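PDB 4R01: putative NADH-flavin reductase from Streptococcus pneumoniae TIGR4, which probably binds NAD(P)H in a Rossmann-type fold and may pass its reducing equivalents to a flavin. Local coordinates for residues G14-E19 with D186-L191; M2-I7 with D193-G198. All coordinates share one frame; numbering follows the deposited sequence.

In the fold
Helix 184-196 serves both contacts. Its middle packs on helix 12-24 in contact 1, and its C-terminal turn lies over the start of strand 3-7 in contact 2; the two centres are 10 Å apart. The other partners, strand 3-7 and helix 12-24, follow each other in the chain as the first beta-alpha unit of the Rossmann fold, and they touch where Val18 CG2 comes within 4.0 Å of Val6 CB. The two helices lie in the layer covering one face of the sheet, and helix 184-196 touches both the strand and the helix that follows it. The turn joining strand 3-7 to helix 12-24 is where proteins of this fold usually hold the dinucleotide.

Contact 1 (G14-E19 with D186-L191); sequences GKAIVE and DYAIGL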
loop_
_atom_site.group_PDB
_atom_site.type_symbol
_atom_site.label_atom_id
_atom_site.label_comp_id
_atom_site.label_asym_id
_atom_site.label_seq_id
_atom_site.Cartn_x
_atom_site.Cartn_y
_atom_site.Cartn_z
ATOM N N GLY A 14 10.229 26.680 9.918
ATOM C CA GLY A 14 10.549 27.627 10.969
ATOM C C GLY A 14 9.657 28.853 10.987
ATOM O O GLY A 14 9.135 29.229 12.034
ATOM N N LYS A 15 9.477 29.480 9.830
ATOM C CA LYS A 15 8.666 30.690 9.762
ATOM C C LYS A 15 7.184 30.351 9.828
ATOM O O LYS A 15 6.366 31.192 10.192
ATOM C CB LYS A 15 8.979 31.489 8.496
ATOM C CG LYS A 15 8.757 30.743 7.200
ATOM C CD LYS A 15 9.402 31.484 6.037
ATOM C CE LYS A 15 8.857 32.894 5.905
ATOM N NZ LYS A 15 9.501 33.619 4.776
ATOM N N ALA A 16 6.842 29.115 9.480
ATOM C CA ALA A 16 5.475 28.644 9.651
ATOM C C ALA A 16 5.125 28.663 11.133
ATOM O O ALA A 16 4.059 29.135 11.525
ATOM C CB ALA A 16 5.308 27.249 9.073
ATOM N N ILE A 17 6.045 28.164 11.952
ATOM C CA ILE A 17 5.863 28.136 13.398
ATOM C C ILE A 17 5.914 29.544 13.993
ATOM O O ILE A 17 5.131 29.877 14.884
ATOM C CB ILE A 17 6.926 27.250 14.077
ATOM C CG1 ILE A 17 6.901 25.843 13.477
ATOM C CG2 ILE A 17 6.692 27.183 15.579
ATOM C CD1 ILE A 17 7.939 24.913 14.052
ATOM N N VAL A 18 6.834 30.366 13.494
ATOM C CA VAL A 18 6.952 31.750 13.945
ATOM C C VAL A 18 5.659 32.516 13.691
ATOM O O VAL A 18 5.100 33.126 14.601
ATOM C CB VAL A 18 8.118 32.487 13.246
ATOM C CG1 VAL A 18 8.035 33.990 13.504
ATOM C CG2 VAL A 18 9.458 31.932 13.708
ATOM N N GLU A 19 5.185 32.465 12.451
ATOM C CA GLU A 19 3.976 33.176 12.053
ATOM C C GLU A 19 2.766 32.720 12.861
ATOM O O GLU A 19 1.919 33.529 13.237
ATOM C CB GLU A 19 3.714 32.986 10.558
ATOM C CG GLU A 19 2.456 33.677 10.056
ATOM C CD GLU A 19 2.319 33.610 8.547
ATOM O OE1 GLU A 19 3.350 33.431 7.864
ATOM O OE2 GLU A 19 1.182 33.733 8.044
ATOM N N ASP A 186 -0.781 23.557 9.095
ATOM C CA ASP A 186 -1.495 22.730 10.068
ATOM C C ASP A 186 -0.545 22.136 11.109
ATOM O O ASP A 186 -0.906 21.996 12.280
ATOM C CB ASP A 186 -2.268 21.614 9.360
ATOM C CG ASP A 186 -3.544 22.113 8.706
ATOM O OD1 ASP A 186 -4.164 23.054 9.249
ATOM O OD2 ASP A 186 -3.931 21.566 7.652
ATOM N N TYR A 187 0.667 21.798 10.678
ATOM C CA TYR A 187 1.690 21.263 11.572
ATOM C C TYR A 187 2.090 22.297 12.621
ATOM O O TYR A 187 2.238 21.971 13.800
ATOM C CB TYR A 187 2.914 20.816 10.768
ATOM C CG TYR A 187 4.087 20.341 11.597
ATOM C CD1 TYR A 187 4.195 19.014 11.988
ATOM C CD2 TYR A 187 5.100 21.218 11.968
ATOM C CE1 TYR A 187 5.271 18.574 12.740
ATOM C CE2 TYR A 187 6.177 20.791 12.717
ATOM C CZ TYR A 187 6.259 19.469 13.100
ATOM O OH TYR A 187 7.336 19.046 13.847
ATOM N N ALA A 188 2.263 23.543 12.185
ATOM C CA ALA A 188 2.602 24.631 13.097
ATOM C C ALA A 188 1.512 24.802 14.148
ATOM O O ALA A 188 1.800 24.999 15.326
ATOM C CB ALA A 188 2.813 25.933 12.330
ATOM N N ILE A 189 0.259 24.717 13.711
ATOM C CA ILE A 189 -0.877 24.819 14.618
ATOM C C ILE A 189 -0.795 23.757 15.711
ATOM O O ILE A 189 -0.947 24.059 16.894
ATOM C CB ILE A 189 -2.216 24.682 13.866
ATOM C CG1 ILE A 189 -2.395 25.846 12.889
ATOM C CG2 ILE A 189 -3.377 24.627 14.844
ATOM C CD1 ILE A 189 -3.712 25.823 12.145
ATOM N N GLY A 190 -0.537 22.516 15.310
ATOM C CA GLY A 190 -0.434 21.420 16.254
ATOM C C GLY A 190 0.739 21.574 17.203
ATOM O O GLY A 190 0.630 21.285 18.395
ATOM N N LEU A 191 1.864 22.044 16.673
ATOM C CA LEU A 191 3.072 22.208 17.474
ATOM C C LEU A 191 2.907 23.306 18.532
ATOM O O LEU A 191 3.337 23.144 19.674
ATOM C CB LEU A 191 4.266 22.509 16.564
ATOM C CG LEU A 191 5.663 22.497 17.191
ATOM C CD1 LEU A 191 6.679 21.962 16.196
ATOM C CD2 LEU A 191 6.062 23.885 17.662
#
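Ala188 is the junction with helix 12-24. Its methyl points at that helix, with CB 3.5 Å from Ala16 O and 3.9 Å from Ile17 CA. Having so small a side chain here lets the backbones come close: Ala188 CA and Ile17 CA are 4.8 Å apart, and the segment axes approach to 8.6 Å at a crossing angle of -56°. Ala16 adds a second methyl beside it, CB to CB 4.3 Å. One turn later Leu191 reaches across with both branches. Its CD1 lies 3.9 Å from Ile17 CD1, while CD2 is 4.0 Å from Ile17 CG2, so the fork of the leucine spans two arms of the isoleucine and the two side chains cross at roughly a right angle. Leu191 gets there because its CG is anti to the backbone N (chi1 -171°), which carries the fork off toward the isoleucine. No hydrogen bond links the segments, and the interface is apolar apart from the carbonyl oxygen of Ala16 against the alanine methyl. The ring of Tyr187, just before Ala188, goes to other partners: its hydroxyl is hydrogen-bonded to Val149 O, and Phe155 meets the ring edge-to-face. Below the pair lies the central sheet: Ile17 and Leu191 both rest on Val98 of strand 94-98 and Ile63 of strand 61-64, so the two helices pack side by side on one face of the sheet, with Glu20 of helix 12-24 extending the seam along Ala188.

Contact 2 (M2-I7 with D193-G198); sequences MKLAVI and DELEKG
Met2 lays its thioether end over the backbone carbonyl of Leu195, near the C-terminal end of helix 184-196. SD is 3.6 Å from Leu195 O, and the terminal methyl CE stays close to the same oxygen at 3.8 Å. The side chain is extended through CG and then bends at its last torsion (chi3 66°), a turn that keeps the methyl near the carbonyl. This is a van der Waals contact, and no hydrogen bond joins the segments. Two residues along the strand, Leu4 points the same way as Met2 and meets Leu195 tip to tip, CD1 to CD1 at 3.7 Å. In both leucines CG lies beside the backbone N and anti to the carbonyl carbon (chi1 -50° in Leu4, -75° in Leu195), and the two side chains bridge a wide gap between strand and helix: even the nearest alpha carbons, Met2 CA and Glu196 CA, are 8.3 Å apart. Leu195 thus meets the segment 2-7 twice, through its methyl and through its carbonyl oxygen. Ala61 of strand 61-64 touches both leucines, and Ile63 also touches Leu195. Polar partners flank this apolar patch: Glu196 OE2 forms a salt bridge with Arg24 and a hydrogen bond with His26, whose ND1 also bonds the backbone N of Met2. A central parallel strand covered by a late helix suits the three-layer sandwich of NAD(P)-binding Rossmann folds; the packing lies at the strand's N-terminal start, away from the C-terminal strand ends, where such folds usually bind the dinucleotide.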
loop_
_atom_site.group_PDB
_atom_site.type_symbol
_atom_site.label_atom_id
_atom_site.label_comp_id
_atom_site.label_asym_id
_atom_site.label_seq_id
_atom_site.Cartn_x
_atom_site.Cartn_y
_atom_site.Cartn_z
ATOM N N MET A 2 3.816 33.402 26.004
ATOM C CA MET A 2 5.096 32.736 26.221
ATOM C C MET A 2 6.216 33.411 25.436
ATOM O O MET A 2 5.970 34.070 24.427
ATOM C CB MET A 2 5.008 31.257 25.826
ATOM C CG MET A 2 3.981 30.453 26.608
ATOM S SD MET A 2 3.789 28.769 25.983
ATOM C CE MET A 2 5.393 28.073 26.369
ATOM N N LYS A 3 7.447 33.245 25.907
ATOM C CA LYS A 3 8.611 33.739 25.182
ATOM C C LYS A 3 9.337 32.571 24.522
ATOM O O LYS A 3 9.977 31.761 25.193
ATOM C CB LYS A 3 9.550 34.509 26.113
ATOM C CG LYS A 3 9.536 34.033 27.556
ATOM C CD LYS A 3 10.267 35.010 28.466
ATOM C CE LYS A 3 9.656 36.403 28.399
ATOM N NZ LYS A 3 10.393 37.376 29.255
ATOM N N LEU A 4 9.225 32.492 23.200
ATOM C CA LEU A 4 9.731 31.349 22.453
ATOM C C LEU A 4 10.899 31.709 21.546
ATOM O O LEU A 4 10.940 32.793 20.963
ATOM C CB LEU A 4 8.609 30.733 21.619
ATOM C CG LEU A 4 7.316 30.443 22.382
ATOM C CD1 LEU A 4 6.247 29.897 21.447
ATOM C CD2 LEU A 4 7.580 29.485 23.531
ATOM N N ALA A 5 11.848 30.788 21.436
ATOM C CA ALA A 5 12.952 30.931 20.500
ATOM C C ALA A 5 12.830 29.871 19.413
ATOM O O ALA A 5 12.629 28.689 19.703
ATOM C CB ALA A 5 14.286 30.816 21.217
ATOM N N VAL A 6 12.937 30.298 18.158
ATOM C CA VAL A 6 12.853 29.373 17.038
ATOM C C VAL A 6 14.147 29.374 16.232
ATOM O O VAL A 6 14.478 30.359 15.572
ATOM C CB VAL A 6 11.674 29.711 16.109
ATOM C CG1 VAL A 6 11.639 28.753 14.930
ATOM C CG2 VAL A 6 10.362 29.662 16.877
ATOM N N ILE A 7 14.875 28.265 16.302
ATOM C CA ILE A 7 16.108 28.096 15.544
ATOM C C ILE A 7 15.775 27.817 14.079
ATOM O O ILE A 7 14.869 27.035 13.787
ATOM C CB ILE A 7 16.977 26.955 16.121
ATOM C CG1 ILE A 7 17.795 27.450 17.316
ATOM C CG2 ILE A 7 17.931 26.412 15.070
ATOM C CD1 ILE A 7 16.995 27.702 18.570
ATOM N N ASP A 193 0.067 24.261 19.740
ATOM C CA ASP A 193 -0.916 23.730 20.681
ATOM C C ASP A 193 -0.225 22.931 21.780
ATOM O O ASP A 193 -0.602 23.006 22.947
ATOM C CB ASP A 193 -1.946 22.851 19.968
ATOM C CG ASP A 193 -2.941 23.658 19.159
ATOM O OD1 ASP A 193 -2.958 24.898 19.300
ATOM O OD2 ASP A 193 -3.714 23.049 18.388
ATOM N N GLU A 194 0.793 22.169 21.396
ATOM C CA GLU A 194 1.578 21.400 22.353
ATOM C C GLU A 194 2.418 22.334 23.230
ATOM O O GLU A 194 2.850 21.961 24.318
ATOM C CB GLU A 194 2.462 20.384 21.616
ATOM C CG GLU A 194 3.440 19.613 22.495
ATOM C CD GLU A 194 2.750 18.757 23.542
ATOM O OE1 GLU A 194 1.641 18.251 23.265
ATOM O OE2 GLU A 194 3.315 18.599 24.645
ATOM N N LEU A 195 2.639 23.557 22.759
ATOM C CA LEU A 195 3.358 24.553 23.549
ATOM C C LEU A 195 2.433 25.188 24.576
ATOM O O LEU A 195 2.795 25.344 25.740
ATOM C CB LEU A 195 3.964 25.628 22.649
ATOM C CG LEU A 195 5.209 25.193 21.881
ATOM C CD1 LEU A 195 5.637 26.275 20.911
ATOM C CD2 LEU A 195 6.325 24.871 22.859
ATOM N N GLU A 196 1.235 25.547 24.135
ATOM C CA GLU A 196 0.233 26.130 25.017
ATOM C C GLU A 196 -0.384 25.088 25.952
ATOM O O GLU A 196 -0.465 25.289 27.169
ATOM C CB GLU A 196 -0.859 26.808 24.185
ATOM C CG GLU A 196 -0.416 28.079 23.472
ATOM C CD GLU A 196 -1.469 28.592 22.508
ATOM O OE1 GLU A 196 -2.660 28.286 22.720
ATOM O OE2 GLU A 196 -1.107 29.267 21.520
ATOM N N LYS A 197 -0.819 23.972 25.376
ATOM C CA LYS A 197 -1.500 22.921 26.135
ATOM C C LYS A 197 -0.688 21.618 26.087
ATOM O O LYS A 197 -1.097 20.635 25.456
ATOM C CB LYS A 197 -2.904 22.701 25.579
ATOM C CG LYS A 197 -3.569 23.976 25.060
ATOM C CD LYS A 197 -4.701 24.471 25.949
ATOM C CE LYS A 197 -6.028 23.991 25.390
ATOM N NZ LYS A 197 -7.155 24.918 25.658
ATOM N N GLY A 198 0.478 21.612 26.695
ATOM C CA GLY A 198 1.375 20.529 26.409
ATOM C C GLY A 198 1.540 19.492 27.455
ATOM O O GLY A 198 2.172 19.698 28.456
#